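Local atomic coordinates of DNA processing protein DprA (Streptococcus pneumoniae, PDB entry 3UQZ), a protein that helps load RecA onto single-stranded DNA during transformation, binding such DNA cooperatively and protecting it from nucleases. Residues 6-11 against 75-80; 11-16 against 62-67; 25-28 against 34-37; 196-199 against 203-206. All blocks are in the same frame, centred on the assembly; numbering follows the deposited sequence.

Contact 1 (6-11 against 75-80); sequences YEIYKL and SILDDC
The hydroxyl of Ser-75, which borders the methyl end of Ile-8, is gripped by two partners. It accepts a hydrogen bond from the backbone of its own turn, Leu-77 N to Ser-75 OG at 3.3 Å, and it is also hydrogen-bonded to the side-chain oxygen of Asn-5, just ahead of 6-11. The turn is type I and runs from Ser-75 to Asp-78. A second bond ties it back on itself: Ser-75 N reaches Asp-78 OD2 at 3.0 Å, nearly straight (164°) but from above the carboxylate plane. Asn-5 ND2 binds the same OD2, which links the turn to the start of the helix.

Across the contact itself the meeting is apolar. Ile-8 has CG1 anti to its carbonyl carbon (chi1 -71°), and the extended chi2 carries CD1 out to the turn. Ile-8 CD1 lies 3.8 Å from Ser-75 CB and 3.9 Å from Leu-77 CD1. Leu-25 of helix 18-28 and Leu-94 of strand 94-99 pack on Ile-8 as well. An ST turn built into a type I beta turn, following strand 73-75 of the Rossmann-like sheet, thus docks against the first helix of the SAM-like domain.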
loop_
_atom_site.group_PDB
_atom_site.type_symbol
_atom_site.label_atom_id
_atom_site.label_comp_id
_atom_site.label_asym_id
_atom_site.label_seq_id
_atom_site.Cartn_x
_atom_site.Cartn_y
_atom_site.Cartn_z
ATOM N N TYR A 6 -17.348 25.371 -35.472
ATOM C CA TYR A 6 -18.786 25.668 -35.373
ATOM C C TYR A 6 -19.615 24.491 -35.902
ATOM O O TYR A 6 -20.660 24.169 -35.326
ATOM C CB TYR A 6 -19.154 26.971 -36.125
ATOM C CG TYR A 6 -20.649 27.174 -36.254
ATOM C CD1 TYR A 6 -21.413 27.587 -35.168
ATOM C CD2 TYR A 6 -21.315 26.866 -37.439
ATOM C CE1 TYR A 6 -22.799 27.698 -35.258
ATOM C CE2 TYR A 6 -22.701 26.970 -37.539
ATOM C CZ TYR A 6 -23.437 27.401 -36.452
ATOM O OH TYR A 6 -24.798 27.530 -36.564
ATOM N N GLU A 7 -19.153 23.865 -37.005
ATOM C CA GLU A 7 -19.845 22.731 -37.610
ATOM C C GLU A 7 -19.791 21.513 -36.715
ATOM O O GLU A 7 -20.808 20.824 -36.587
ATOM C CB GLU A 7 -19.342 22.438 -39.025
ATOM C CG GLU A 7 -19.688 23.522 -40.034
ATOM C CD GLU A 7 -21.150 23.665 -40.408
ATOM O OE1 GLU A 7 -21.938 22.723 -40.156
ATOM O OE2 GLU A 7 -21.504 24.727 -40.969
ATOM N N ILE A 8 -18.645 21.300 -36.022
ATOM C CA ILE A 8 -18.477 20.218 -35.045
ATOM C C ILE A 8 -19.565 20.373 -33.961
ATOM O O ILE A 8 -20.299 19.417 -33.695
ATOM C CB ILE A 8 -17.034 20.183 -34.460
ATOM C CG1 ILE A 8 -16.011 19.684 -35.520
ATOM C CG2 ILE A 8 -16.984 19.318 -33.217
ATOM C CD1 ILE A 8 -14.515 19.940 -35.209
ATOM N N TYR A 9 -19.719 21.598 -33.414
ATOM C CA TYR A 9 -20.753 21.930 -32.430
ATOM C C TYR A 9 -22.144 21.692 -33.010
ATOM O O TYR A 9 -22.976 21.074 -32.338
ATOM C CB TYR A 9 -20.607 23.384 -31.944
ATOM C CG TYR A 9 -21.499 23.734 -30.770
ATOM C CD1 TYR A 9 -21.480 22.974 -29.603
ATOM C CD2 TYR A 9 -22.346 24.841 -30.816
ATOM C CE1 TYR A 9 -22.301 23.290 -28.521
ATOM C CE2 TYR A 9 -23.165 25.171 -29.735
ATOM C CZ TYR A 9 -23.137 24.391 -28.590
ATOM O OH TYR A 9 -23.936 24.704 -27.520
ATOM N N LYS A 10 -22.380 22.143 -34.274
ATOM C CA LYS A 10 -23.649 21.955 -34.985
ATOM C C LYS A 10 -23.995 20.457 -35.165
ATOM O O LYS A 10 -25.171 20.101 -35.062
ATOM C CB LYS A 10 -23.657 22.719 -36.316
ATOM C CG LYS A 10 -25.048 22.936 -36.893
ATOM C CD LYS A 10 -25.009 23.773 -38.155
ATOM C CE LYS A 10 -26.356 23.813 -38.832
ATOM N NZ LYS A 10 -26.281 24.499 -40.139
ATOM N N LEU A 11 -22.974 19.586 -35.377
ATOM C CA LEU A 11 -23.158 18.127 -35.501
ATOM C C LEU A 11 -23.575 17.502 -34.165
ATOM O O LEU A 11 -24.424 16.616 -34.145
ATOM C CB LEU A 11 -21.901 17.428 -36.063
ATOM C CG LEU A 11 -21.497 17.748 -37.513
ATOM C CD1 LEU A 11 -20.186 17.103 -37.855
ATOM C CD2 LEU A 11 -22.537 17.277 -38.500
ATOM N N SER A 75 -10.733 22.429 -31.000
ATOM C CA SER A 75 -11.129 21.065 -31.355
ATOM C C SER A 75 -9.918 20.173 -31.572
ATOM O O SER A 75 -8.791 20.666 -31.629
ATOM C CB SER A 75 -11.997 21.076 -32.613
ATOM O OG SER A 75 -11.244 21.414 -33.768
ATOM N N ILE A 76 -10.167 18.868 -31.771
ATOM C CA ILE A 76 -9.154 17.859 -32.072
ATOM C C ILE A 76 -8.415 18.168 -33.411
ATOM O O ILE A 76 -7.373 17.577 -33.676
ATOM C CB ILE A 76 -9.783 16.433 -31.988
ATOM C CG1 ILE A 76 -8.705 15.328 -31.759
ATOM C CG2 ILE A 76 -10.722 16.141 -33.165
ATOM C CD1 ILE A 76 -9.186 14.065 -31.000
ATOM N N LEU A 77 -8.944 19.109 -34.226
ATOM C CA LEU A 77 -8.358 19.545 -35.504
ATOM C C LEU A 77 -7.303 20.642 -35.303
ATOM O O LEU A 77 -6.411 20.793 -36.140
ATOM C CB LEU A 77 -9.449 20.038 -36.489
ATOM C CG LEU A 77 -10.563 19.024 -36.916
ATOM C CD1 LEU A 77 -11.596 19.693 -37.826
ATOM C CD2 LEU A 77 -10.000 17.751 -37.590
ATOM N N ASP A 78 -7.400 21.389 -34.189
ATOM C CA ASP A 78 -6.494 22.475 -33.824
ATOM C C ASP A 78 -5.158 22.010 -33.261
ATOM O O ASP A 78 -5.080 20.966 -32.618
ATOM C CB ASP A 78 -7.193 23.473 -32.885
ATOM C CG ASP A 78 -8.399 24.167 -33.515
ATOM O OD1 ASP A 78 -8.338 24.494 -34.728
ATOM O OD2 ASP A 78 -9.400 24.385 -32.804
ATOM N N ASP A 79 -4.110 22.808 -33.517
ATOM C CA ASP A 79 -2.715 22.584 -33.117
ATOM C C ASP A 79 -2.528 22.547 -31.601
ATOM O O ASP A 79 -1.661 21.824 -31.111
ATOM C CB ASP A 79 -1.790 23.683 -33.701
ATOM C CG ASP A 79 -2.147 24.187 -35.091
ATOM O OD1 ASP A 79 -3.213 24.839 -35.235
ATOM O OD2 ASP A 79 -1.333 23.993 -36.020
ATOM N N CYS A 80 -3.314 23.351 -30.871
ATOM C CA CYS A 80 -3.222 23.472 -29.422
ATOM C C CYS A 80 -3.769 22.261 -28.661
ATOM O O CYS A 80 -3.486 22.114 -27.464
ATOM C CB CYS A 80 -3.863 24.770 -28.947
ATOM S SG CYS A 80 -5.666 24.756 -29.004
#

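Contact 2 (11-16 against 62-67); sequences LKKSGL and AHLSKE
Lys-13 meets two residues of helix 61-69 along the length of its side chain, with its aliphatic part on Leu-64 and its ammonium group at Glu-67. Its CG and CD pass obliquely over one branch of Leu-64, Lys-13 CG lying 3.7 Å from Leu-64 CD1. Further out, Lys-13 NZ forms a salt bridge with Glu-67 OE2 at 3.2 Å, a weak one when judged as a hydrogen bond. The bend in Lys-13 at chi2 (-91°) swings its outer half toward the carboxylate, while Glu-67 stays extended past CG.

Behind Lys-13 the helix stops in a Schellman motif. Leu-16 N bonds back to Leu-11 O at 3.0 Å and Gly-15 N to Lys-12 O at 3.3 Å, with Gly-15 taking the positive phi (111°). Lys-13 projects from the last turn of helix 5-13, one of the helices of the SAM-like domain.

Glu-67 OE2 has its stronger partner in the hydroxyl of Tyr-9, one turn earlier on the same helix as Lys-13, and this probably holds the carboxylate in position for the lysine. Tyr-6, Tyr-9 and Lys-10 of that helix also pack on Leu-64.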
loop_
_atom_site.group_PDB
_atom_site.type_symbol
_atom_site.label_atom_id
_atom_site.label_comp_id
_atom_site.label_asym_id
_atom_site.label_seq_id
_atom_site.Cartn_x
_atom_site.Cartn_y
_atom_site.Cartn_z
ATOM N N LEU A 11 -22.974 19.586 -35.377
ATOM C CA LEU A 11 -23.158 18.127 -35.501
ATOM C C LEU A 11 -23.575 17.502 -34.165
ATOM O O LEU A 11 -24.424 16.616 -34.145
ATOM C CB LEU A 11 -21.901 17.428 -36.063
ATOM C CG LEU A 11 -21.497 17.748 -37.513
ATOM C CD1 LEU A 11 -20.186 17.103 -37.855
ATOM C CD2 LEU A 11 -22.537 17.277 -38.500
ATOM N N LYS A 12 -22.999 17.986 -33.047
ATOM C CA LYS A 12 -23.340 17.554 -31.686
ATOM C C LYS A 12 -24.802 17.937 -31.398
ATOM O O LYS A 12 -25.555 17.126 -30.865
ATOM C CB LYS A 12 -22.406 18.208 -30.647
ATOM C CG LYS A 12 -21.243 17.318 -30.228
ATOM C CD LYS A 12 -20.339 17.933 -29.175
ATOM C CE LYS A 12 -19.602 16.844 -28.433
ATOM N NZ LYS A 12 -18.393 17.359 -27.761
ATOM N N LYS A 13 -25.210 19.151 -31.819
ATOM C CA LYS A 13 -26.570 19.680 -31.677
ATOM C C LYS A 13 -27.599 18.977 -32.575
ATOM O O LYS A 13 -28.797 19.050 -32.298
ATOM C CB LYS A 13 -26.581 21.197 -31.928
ATOM C CG LYS A 13 -25.983 21.990 -30.780
ATOM C CD LYS A 13 -27.054 22.397 -29.780
ATOM C CE LYS A 13 -26.464 22.703 -28.437
ATOM N NZ LYS A 13 -27.520 23.058 -27.458
ATOM N N SER A 14 -27.136 18.298 -33.639
ATOM C CA SER A 14 -27.996 17.577 -34.574
ATOM C C SER A 14 -28.226 16.140 -34.107
ATOM O O SER A 14 -29.028 15.423 -34.706
ATOM C CB SER A 14 -27.398 17.599 -35.974
ATOM O OG SER A 14 -27.143 18.924 -36.412
ATOM N N GLY A 15 -27.520 15.734 -33.049
ATOM C CA GLY A 15 -27.664 14.420 -32.438
ATOM C C GLY A 15 -26.502 13.462 -32.584
ATOM O O GLY A 15 -26.624 12.301 -32.187
ATOM N N LEU A 16 -25.370 13.920 -33.136
ATOM C CA LEU A 16 -24.201 13.058 -33.309
ATOM C C LEU A 16 -23.393 12.970 -32.016
ATOM O O LEU A 16 -23.156 13.994 -31.365
ATOM C CB LEU A 16 -23.340 13.553 -34.485
ATOM C CG LEU A 16 -23.403 12.756 -35.811
ATOM C CD1 LEU A 16 -24.822 12.304 -36.153
ATOM C CD2 LEU A 16 -22.786 13.549 -36.962
ATOM N N ALA A 62 -28.170 31.456 -36.880
ATOM C CA ALA A 62 -27.980 32.747 -36.224
ATOM C C ALA A 62 -28.008 32.604 -34.693
ATOM O O ALA A 62 -27.135 33.154 -34.016
ATOM C CB ALA A 62 -29.043 33.730 -36.689
ATOM N N HIS A 63 -28.995 31.847 -34.161
ATOM C CA HIS A 63 -29.156 31.577 -32.732
ATOM C C HIS A 63 -28.001 30.712 -32.195
ATOM O O HIS A 63 -27.480 31.003 -31.115
ATOM C CB HIS A 63 -30.519 30.913 -32.461
ATOM C CG HIS A 63 -30.725 30.504 -31.034
ATOM N ND1 HIS A 63 -30.488 29.201 -30.612
ATOM C CD2 HIS A 63 -31.115 31.245 -29.968
ATOM C CE1 HIS A 63 -30.752 29.190 -29.313
ATOM N NE2 HIS A 63 -31.130 30.397 -28.879
ATOM N N LEU A 64 -27.607 29.657 -32.956
ATOM C CA LEU A 64 -26.534 28.735 -32.593
ATOM C C LEU A 64 -25.159 29.383 -32.639
ATOM O O LEU A 64 -24.318 29.053 -31.800
ATOM C CB LEU A 64 -26.568 27.451 -33.436
ATOM C CG LEU A 64 -25.684 26.291 -32.943
ATOM C CD1 LEU A 64 -26.307 25.575 -31.778
ATOM C CD2 LEU A 64 -25.408 25.305 -34.039
ATOM N N SER A 65 -24.923 30.296 -33.600
ATOM C CA SER A 65 -23.640 30.992 -33.718
ATOM C C SER A 65 -23.390 31.907 -32.516
ATOM O O SER A 65 -22.248 32.048 -32.077
ATOM C CB SER A 65 -23.554 31.768 -35.026
ATOM O OG SER A 65 -22.219 32.171 -35.281
ATOM N N LYS A 66 -24.462 32.490 -31.959
ATOM C CA LYS A 66 -24.396 33.347 -30.778
ATOM C C LYS A 66 -24.008 32.483 -29.556
ATOM O O LYS A 66 -23.128 32.872 -28.789
ATOM C CB LYS A 66 -25.746 34.054 -30.566
ATOM C CG LYS A 66 -25.694 35.218 -29.594
ATOM C CD LYS A 66 -27.091 35.727 -29.335
ATOM C CE LYS A 66 -27.220 36.333 -27.959
ATOM N NZ LYS A 66 -28.619 36.743 -27.664
ATOM N N GLU A 67 -24.657 31.306 -29.414
ATOM C CA GLU A 67 -24.457 30.309 -28.362
ATOM C C GLU A 67 -23.003 29.768 -28.388
ATOM O O GLU A 67 -22.312 29.806 -27.360
ATOM C CB GLU A 67 -25.464 29.171 -28.573
ATOM C CG GLU A 67 -25.716 28.302 -27.361
ATOM C CD GLU A 67 -26.648 27.142 -27.639
ATOM O OE1 GLU A 67 -27.803 27.389 -28.058
ATOM O OE2 GLU A 67 -26.222 25.982 -27.440
#

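Contact 3 (25-28 against 34-37); sequences LEYG and ELLL
Leu-35 places CG beside its backbone N (chi1 -68°), whereas Tyr-27 sets CG anti to its own (chi1 -180°), and these two choices bring the leucine's methyl groups against the tyrosine ring and the adjoining glycine. The contact closes the connection between helix 18-28 and helix 37-43 in the SAM-like helical domain. The chain leaves helix 18-28 at its C-terminal end, turns back, and presents Leu-35 to that helix's last turn shortly before the next helix starts, with Leu-36 at the N-cap position.

The two branches of Leu-35 divide the work. CD1 rests on bare backbone, Leu-35 CD1 lying 3.8 Å from Gly-28 CA, where no side chain stands between loop and helix. Leu-35 points toward the helix, and Ile-3 and Ile-40 pack around it.

Two polar links hold the surrounding chain. The backbone of Leu-35 is hydrogen-bonded to that of Met-1, and Gln-33 NE2 bonds to Leu-25 O in the helix. Tyr-27 also leans on Ile-43. Its ring meets the leucine edge-on rather than over a face: Leu-35 CD2 lies in the ring plane, 3.6 Å from Tyr-27 CE2.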
loop_
_atom_site.group_PDB
_atom_site.type_symbol
_atom_site.label_atom_id
_atom_site.label_comp_id
_atom_site.label_asym_id
_atom_site.label_seq_id
_atom_site.Cartn_x
_atom_site.Cartn_y
_atom_site.Cartn_z
ATOM N N LEU A 25 -14.422 12.884 -38.618
ATOM C CA LEU A 25 -13.170 13.643 -38.705
ATOM C C LEU A 25 -11.975 12.822 -39.151
ATOM O O LEU A 25 -11.095 13.352 -39.832
ATOM C CB LEU A 25 -12.874 14.430 -37.419
ATOM C CG LEU A 25 -13.899 15.503 -37.024
ATOM C CD1 LEU A 25 -13.597 16.046 -35.660
ATOM C CD2 LEU A 25 -13.971 16.642 -38.044
ATOM N N GLU A 26 -11.960 11.529 -38.790
ATOM C CA GLU A 26 -10.908 10.588 -39.173
ATOM C C GLU A 26 -10.917 10.369 -40.691
ATOM O O GLU A 26 -9.858 10.411 -41.318
ATOM C CB GLU A 26 -11.083 9.256 -38.431
ATOM C CG GLU A 26 -10.708 9.320 -36.961
ATOM C CD GLU A 26 -10.547 7.983 -36.261
ATOM O OE1 GLU A 26 -10.924 6.938 -36.843
ATOM O OE2 GLU A 26 -10.012 7.985 -35.129
ATOM N N TYR A 27 -12.116 10.183 -41.277
ATOM C CA TYR A 27 -12.319 10.010 -42.713
ATOM C C TYR A 27 -12.046 11.333 -43.449
ATOM O O TYR A 27 -11.405 11.326 -44.500
ATOM C CB TYR A 27 -13.755 9.511 -42.997
ATOM C CG TYR A 27 -14.078 9.284 -44.463
ATOM C CD1 TYR A 27 -14.037 8.007 -45.017
ATOM C CD2 TYR A 27 -14.461 10.339 -45.285
ATOM C CE1 TYR A 27 -14.348 7.790 -46.362
ATOM C CE2 TYR A 27 -14.758 10.138 -46.632
ATOM C CZ TYR A 27 -14.706 8.862 -47.168
ATOM O OH TYR A 27 -15.011 8.674 -48.501
ATOM N N GLY A 28 -12.537 12.440 -42.886
ATOM C CA GLY A 28 -12.388 13.775 -43.450
ATOM C C GLY A 28 -10.974 14.297 -43.588
ATOM O O GLY A 28 -10.756 15.266 -44.311
ATOM N N GLU A 34 -13.560 18.448 -46.031
ATOM C CA GLU A 34 -14.506 18.873 -47.062
ATOM C C GLU A 34 -15.326 17.639 -47.427
ATOM O O GLU A 34 -14.863 16.786 -48.188
ATOM C CB GLU A 34 -13.737 19.432 -48.272
ATOM C CG GLU A 34 -14.532 20.406 -49.117
ATOM C CD GLU A 34 -14.548 21.841 -48.626
ATOM O OE1 GLU A 34 -13.459 22.393 -48.342
ATOM O OE2 GLU A 34 -15.651 22.436 -48.586
ATOM N N LEU A 35 -16.503 17.502 -46.799
ATOM C CA LEU A 35 -17.414 16.359 -46.954
ATOM C C LEU A 35 -18.835 16.845 -47.156
ATOM O O LEU A 35 -19.193 17.869 -46.586
ATOM C CB LEU A 35 -17.384 15.484 -45.671
ATOM C CG LEU A 35 -16.094 14.721 -45.345
ATOM C CD1 LEU A 35 -16.117 14.206 -43.927
ATOM C CD2 LEU A 35 -15.888 13.560 -46.286
ATOM N N LEU A 36 -19.652 16.150 -47.956
ATOM C CA LEU A 36 -21.036 16.600 -48.018
ATOM C C LEU A 36 -21.911 15.902 -46.985
ATOM O O LEU A 36 -21.591 14.793 -46.567
ATOM C CB LEU A 36 -21.671 16.791 -49.410
ATOM C CG LEU A 36 -21.500 15.772 -50.519
ATOM C CD1 LEU A 36 -22.203 14.483 -50.195
ATOM C CD2 LEU A 36 -22.115 16.310 -51.776
ATOM N N LEU A 37 -22.974 16.577 -46.536
ATOM C CA LEU A 37 -23.864 16.143 -45.459
ATOM C C LEU A 37 -24.341 14.704 -45.492
ATOM O O LEU A 37 -24.407 14.069 -44.437
ATOM C CB LEU A 37 -25.020 17.126 -45.277
ATOM C CG LEU A 37 -25.754 17.114 -43.937
ATOM C CD1 LEU A 37 -24.834 17.478 -42.767
ATOM C CD2 LEU A 37 -26.881 18.081 -43.967
#

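Contact 4 (196-199 against 203-206); sequences PGEQ and FHFP
His-204 and the backbone of Gln-199 make the close part of this contact, while the carboxylate of Glu-198 forms its looser margin. The carbonyl oxygen Gln-199 O stands 3.1 Å from His-204 ND1, approaching the imidazole obliquely. ND1 is hydrogen-bonded to Gly-166 O, which helps fix the ring. A first torsion of -71° sends the ring of His-204 from the first turn of the helix back toward 196-199. There it is buried, stacked on the ring of Tyr-194. On its own segment the preceding aromatic lies close: His-204 CD2 sits 3.5 Å above the Phe-203 ring plane, displaced toward the rim.

The arrangement belongs to the Rossmann-like domain. The loop leaving strand 189-192 passes through 196-199 and then enters helix 204-215, whose start is packed through the histidine against that same loop.

At Glu-198, which is partly exposed, the fit is looser. This side chain bends at chi2 (-147°) and crosses the histidine at about a right angle, the carboxylate and imidazole planes 82° apart. Glu-198 OE1 comes no nearer than 4.2 Å to His-204 CE1. The other oxygen, OE2, is turned to the backbone N of Gly-195 and hydrogen-bonded there, which ties the carboxylate to its own loop. The side chain of Gln-199 starts away from the helix; its main chain meets the histidine.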
loop_
_atom_site.group_PDB
_atom_site.type_symbol
_atom_site.label_atom_id
_atom_site.label_comp_id
_atom_site.label_asym_id
_atom_site.label_seq_id
_atom_site.Cartn_x
_atom_site.Cartn_y
_atom_site.Cartn_z
ATOM N N PRO A 196 -23.267 26.661 -23.296
ATOM C CA PRO A 196 -23.905 27.553 -22.309
ATOM C C PRO A 196 -25.198 27.057 -21.665
ATOM O O PRO A 196 -26.068 26.507 -22.343
ATOM C CB PRO A 196 -24.114 28.848 -23.098
ATOM C CG PRO A 196 -23.054 28.821 -24.155
ATOM C CD PRO A 196 -22.956 27.381 -24.547
ATOM N N GLY A 197 -25.297 27.223 -20.354
ATOM C CA GLY A 197 -26.483 26.857 -19.591
ATOM C C GLY A 197 -26.721 25.390 -19.296
ATOM O O GLY A 197 -27.739 25.064 -18.682
ATOM N N GLU A 198 -25.798 24.486 -19.706
ATOM C CA GLU A 198 -25.929 23.045 -19.463
ATOM C C GLU A 198 -25.785 22.707 -17.980
ATOM O O GLU A 198 -24.860 23.179 -17.314
ATOM C CB GLU A 198 -24.991 22.213 -20.349
ATOM C CG GLU A 198 -25.365 22.264 -21.821
ATOM C CD GLU A 198 -25.089 21.003 -22.617
ATOM O OE1 GLU A 198 -25.664 19.947 -22.267
ATOM O OE2 GLU A 198 -24.342 21.084 -23.621
ATOM N N GLN A 199 -26.724 21.901 -17.477
ATOM C CA GLN A 199 -26.879 21.518 -16.075
ATOM C C GLN A 199 -26.033 20.327 -15.590
ATOM O O GLN A 199 -25.683 19.461 -16.399
ATOM C CB GLN A 199 -28.384 21.266 -15.786
ATOM C CG GLN A 199 -29.275 22.509 -15.876
ATOM C CD GLN A 199 -28.818 23.623 -14.977
ATOM O OE1 GLN A 199 -28.280 24.625 -15.450
ATOM N NE2 GLN A 199 -29.000 23.465 -13.669
ATOM N N PHE A 203 -24.615 11.796 -15.785
ATOM C CA PHE A 203 -23.695 11.233 -16.781
ATOM C C PHE A 203 -22.535 12.143 -17.210
ATOM O O PHE A 203 -21.558 11.650 -17.781
ATOM C CB PHE A 203 -24.466 10.690 -17.998
ATOM C CG PHE A 203 -24.972 11.722 -18.980
ATOM C CD1 PHE A 203 -24.266 12.001 -20.145
ATOM C CD2 PHE A 203 -26.159 12.404 -18.748
ATOM C CE1 PHE A 203 -24.736 12.947 -21.058
ATOM C CE2 PHE A 203 -26.627 13.350 -19.662
ATOM C CZ PHE A 203 -25.914 13.610 -20.815
ATOM N N HIS A 204 -22.644 13.463 -16.945
ATOM C CA HIS A 204 -21.617 14.463 -17.270
ATOM C C HIS A 204 -20.329 14.256 -16.484
ATOM O O HIS A 204 -19.264 14.588 -16.981
ATOM C CB HIS A 204 -22.130 15.892 -17.023
ATOM C CG HIS A 204 -23.164 16.371 -17.992
ATOM N ND1 HIS A 204 -23.681 17.647 -17.906
ATOM C CD2 HIS A 204 -23.745 15.733 -19.037
ATOM C CE1 HIS A 204 -24.542 17.756 -18.905
ATOM N NE2 HIS A 204 -24.622 16.623 -19.607
ATOM N N PHE A 205 -20.433 13.724 -15.261
ATOM C CA PHE A 205 -19.315 13.505 -14.349
ATOM C C PHE A 205 -18.383 12.351 -14.700
ATOM O O PHE A 205 -17.197 12.638 -14.884
ATOM C CB PHE A 205 -19.756 13.608 -12.883
ATOM C CG PHE A 205 -20.427 14.948 -12.654
ATOM C CD1 PHE A 205 -19.669 16.104 -12.491
ATOM C CD2 PHE A 205 -21.813 15.071 -12.713
ATOM C CE1 PHE A 205 -20.284 17.348 -12.347
ATOM C CE2 PHE A 205 -22.428 16.319 -12.569
ATOM C CZ PHE A 205 -21.661 17.447 -12.381
ATOM N N PRO A 206 -18.860 11.093 -14.931
ATOM C CA PRO A 206 -17.943 10.040 -15.414
ATOM C C PRO A 206 -17.296 10.420 -16.750
ATOM O O PRO A 206 -16.131 10.091 -16.969
ATOM C CB PRO A 206 -18.862 8.827 -15.596
ATOM C CG PRO A 206 -20.016 9.096 -14.728
ATOM C CD PRO A 206 -20.236 10.565 -14.797
#

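How the contacts relate
Contacts 1 and 2 use successive parts of helix 5-13, share Leu-11, and have centres about 12 Å apart. They pack on each other where Tyr-6 OH lies 3.4 Å from Leu-64 CD2. Contact 3 is nested in the chain inside the loops closed by both; Leu-25 connects it to contact 1, Leu-25 CD1 lying 3.8 Å from Ile-76 CG2. Contact 4 belongs to the Rossmann-like part and comes later in the chain, yet it reaches contact 2 at Pro-196, where Pro-196 CG is 3.4 Å from Glu-67 O. From contact 3 it is well separated, about 17 Å between nearest atoms. Contact 1 joins the SAM-like part, through 6-11, to the Rossmann-like part, through 75-80.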